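Local structure of latency-associated nuclear antigen (Murid herpesvirus 4, 4BLG) at residues N52-C57 with R101-Y106. The protein probably binds DNA and associates with copies of itself, this chain being the C-terminal DNA-binding domain of the viral protein. Sequence-based numbering, arbitrary orientation.
Sequences NKLHKC and RVVLAY. With PO4 (phosphate ion), chain E.
Oxygen O1 of a phosphate ion, probably carried over from the crystallisation liquor, is gripped from two helices at once: Tyr106 OH donates to it at 2.7 Å, and Lys53 NZ approaches from helix 48-57. In this LANA-type DNA-binding domain, helices 48-57 and 93-110 pack against the antiparallel four-stranded sheet, and the anion joins the Lys53 and Tyr106 side chains that reach out from them. The lysine bond, NZ to O1, is modelled at 2.4 Å, so short that its exact length is doubtful, although the pairing of ammonium and phosphate makes sense. Lys53 reaches the ion because its CG lies anti to the backbone N (chi1 -175°) and the rest of the chain runs out almost straight. Its ammonium stands at the edge of the Tyr106 ring, near the ring plane, with NZ 4.0 Å from Tyr106 OH; phosphate O1 lies at the ring edge too, also near the plane. The phosphate therefore meets the phenol at its hydroxyl rather than over a face. Met15 N, from helix 13-22, gives the ion a further hydrogen bond, and Lys53 NZ has a weak one to His111 NE2. The positive charge of Lys53 should help to hold the anion.

Deeper in, the helices meet through aliphatic groups. Between residues 52-57 and 101-106 the closest backbone approach is Leu54 to Val103, their CA atoms 8.8 Å apart, and both side chains also rest on Phe43 of strand 39-45, which places this apolar layer over the sheet. The two segments bury only about 97 Å² between them, both sides summed. Val103 starts out toward the other helix, whereas Leu54 closes the distance with its branch end, bringing CD2 to 4.5 Å from Val103 CG1.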
loop_
_atom_site.group_PDB
_atom_site.type_symbol
_atom_site.label_atom_id
_atom_site.label_comp_id
_atom_site.label_asym_id
_atom_site.label_seq_id
_atom_site.Cartn_x
_atom_site.Cartn_y
_atom_site.Cartn_z
ATOM N N ASN A 52 11.074 -2.411 -9.894
ATOM C CA ASN A 52 12.313 -1.907 -9.299
ATOM C C ASN A 52 12.737 -0.624 -10.015
ATOM O O ASN A 52 13.159 0.349 -9.382
ATOM C CB ASN A 52 13.448 -2.935 -9.363
ATOM C CG ASN A 52 13.269 -4.075 -8.372
ATOM O OD1 ASN A 52 13.319 -5.244 -8.749
ATOM N ND2 ASN A 52 13.070 -3.740 -7.099
ATOM N N LYS A 53 12.625 -0.615 -11.340
ATOM C CA LYS A 53 12.896 0.621 -12.080
ATOM C C LYS A 53 12.047 1.772 -11.546
ATOM O O LYS A 53 12.580 2.833 -11.210
ATOM C CB LYS A 53 12.641 0.450 -13.577
ATOM C CG LYS A 53 13.031 1.667 -14.428
ATOM C CD LYS A 53 12.776 1.396 -15.914
ATOM C CE LYS A 53 12.898 2.650 -16.779
ATOM N NZ LYS A 53 13.130 2.335 -18.233
ATOM N N LEU A 54 10.730 1.562 -11.469
ATOM C CA LEU A 54 9.816 2.628 -11.054
ATOM C C LEU A 54 10.148 3.080 -9.644
ATOM O O LEU A 54 9.990 4.242 -9.293
ATOM C CB LEU A 54 8.355 2.172 -11.121
ATOM C CG LEU A 54 7.586 2.486 -12.404
ATOM C CD1 LEU A 54 8.380 2.097 -13.621
ATOM C CD2 LEU A 54 6.234 1.788 -12.402
ATOM N N HIS A 55 10.619 2.147 -8.837
ATOM C CA HIS A 55 10.940 2.446 -7.455
ATOM C C HIS A 55 12.096 3.432 -7.374
ATOM O O HIS A 55 12.041 4.387 -6.599
ATOM C CB HIS A 55 11.299 1.180 -6.694
ATOM C CG HIS A 55 12.036 1.445 -5.423
ATOM N ND1 HIS A 55 11.426 1.968 -4.304
ATOM C CD2 HIS A 55 13.341 1.287 -5.104
ATOM C CE1 HIS A 55 12.323 2.108 -3.344
ATOM N NE2 HIS A 55 13.492 1.699 -3.803
ATOM N N LYS A 56 13.156 3.201 -8.144
ATOM C CA LYS A 56 14.281 4.142 -8.116
ATOM C C LYS A 56 13.872 5.472 -8.789
ATOM O O LYS A 56 14.364 6.531 -8.424
ATOM C CB LYS A 56 15.574 3.547 -8.741
ATOM C CG LYS A 56 16.201 2.287 -8.038
ATOM C CD LYS A 56 17.106 2.546 -6.795
ATOM C CE LYS A 56 17.609 1.203 -6.217
ATOM N NZ LYS A 56 17.575 1.050 -4.732
ATOM N N CYS A 57 12.948 5.418 -9.747
ATOM C CA CYS A 57 12.578 6.614 -10.512
ATOM C C CYS A 57 11.482 7.518 -9.928
ATOM O O CYS A 57 11.578 8.741 -10.021
ATOM C CB CYS A 57 12.182 6.219 -11.935
ATOM S SG CYS A 57 13.578 5.665 -12.912
ATOM N N ARG A 101 -1.067 9.914 -14.519
ATOM C CA ARG A 101 -1.107 10.275 -15.932
ATOM C C ARG A 101 0.277 10.244 -16.563
ATOM O O ARG A 101 0.466 9.706 -17.660
ATOM C CB ARG A 101 -1.691 11.674 -16.106
ATOM C CG ARG A 101 -1.852 12.111 -17.561
ATOM C CD ARG A 101 -2.638 13.415 -17.626
ATOM N NE ARG A 101 -3.972 13.122 -17.130
ATOM C CZ ARG A 101 -4.558 13.702 -16.087
ATOM N NH1 ARG A 101 -3.991 14.697 -15.417
ATOM N NH2 ARG A 101 -5.759 13.299 -15.717
ATOM N N VAL A 102 1.238 10.851 -15.877
ATOM C CA VAL A 102 2.590 10.989 -16.408
ATOM C C VAL A 102 3.275 9.632 -16.495
ATOM O O VAL A 102 3.794 9.241 -17.548
ATOM C CB VAL A 102 3.422 11.932 -15.527
ATOM C CG1 VAL A 102 4.898 11.827 -15.874
ATOM C CG2 VAL A 102 2.930 13.362 -15.681
ATOM N N VAL A 103 3.251 8.903 -15.382
ATOM C CA VAL A 103 3.939 7.628 -15.310
ATOM C C VAL A 103 3.380 6.680 -16.362
ATOM O O VAL A 103 4.136 6.012 -17.048
ATOM C CB VAL A 103 3.842 6.997 -13.906
ATOM C CG1 VAL A 103 4.457 5.606 -13.908
ATOM C CG2 VAL A 103 4.540 7.880 -12.883
ATOM N N LEU A 104 2.059 6.638 -16.507
ATOM C CA LEU A 104 1.431 5.688 -17.420
ATOM C C LEU A 104 1.521 6.099 -18.888
ATOM O O LEU A 104 1.441 5.247 -19.772
ATOM C CB LEU A 104 -0.032 5.442 -17.042
ATOM C CG LEU A 104 -0.304 4.672 -15.742
ATOM C CD1 LEU A 104 -1.797 4.409 -15.617
ATOM C CD2 LEU A 104 0.471 3.366 -15.675
ATOM N N ALA A 105 1.665 7.390 -19.170
ATOM C CA ALA A 105 1.959 7.787 -20.547
ATOM C C ALA A 105 3.299 7.186 -20.956
ATOM O O ALA A 105 3.424 6.595 -22.031
ATOM C CB ALA A 105 1.978 9.297 -20.693
ATOM N N TYR A 106 4.306 7.325 -20.100
ATOM C CA TYR A 106 5.595 6.682 -20.385
ATOM C C TYR A 106 5.465 5.147 -20.524
ATOM O O TYR A 106 5.880 4.564 -21.535
ATOM C CB TYR A 106 6.623 7.055 -19.308
ATOM C CG TYR A 106 8.055 6.650 -19.615
ATOM C CD1 TYR A 106 8.546 5.415 -19.226
ATOM C CD2 TYR A 106 8.917 7.513 -20.283
ATOM C CE1 TYR A 106 9.858 5.042 -19.499
ATOM C CE2 TYR A 106 10.226 7.149 -20.559
ATOM C CZ TYR A 106 10.690 5.911 -20.160
ATOM O OH TYR A 106 11.988 5.534 -20.425
HETATM P P PO4 E . 15.498 4.473 -19.060
HETATM O O1 PO4 E . 14.076 4.146 -19.448
HETATM O O2 PO4 E . 15.503 5.234 -17.756
HETATM O O3 PO4 E . 16.282 3.193 -18.899
HETATM O O4 PO4 E . 16.131 5.319 -20.139
#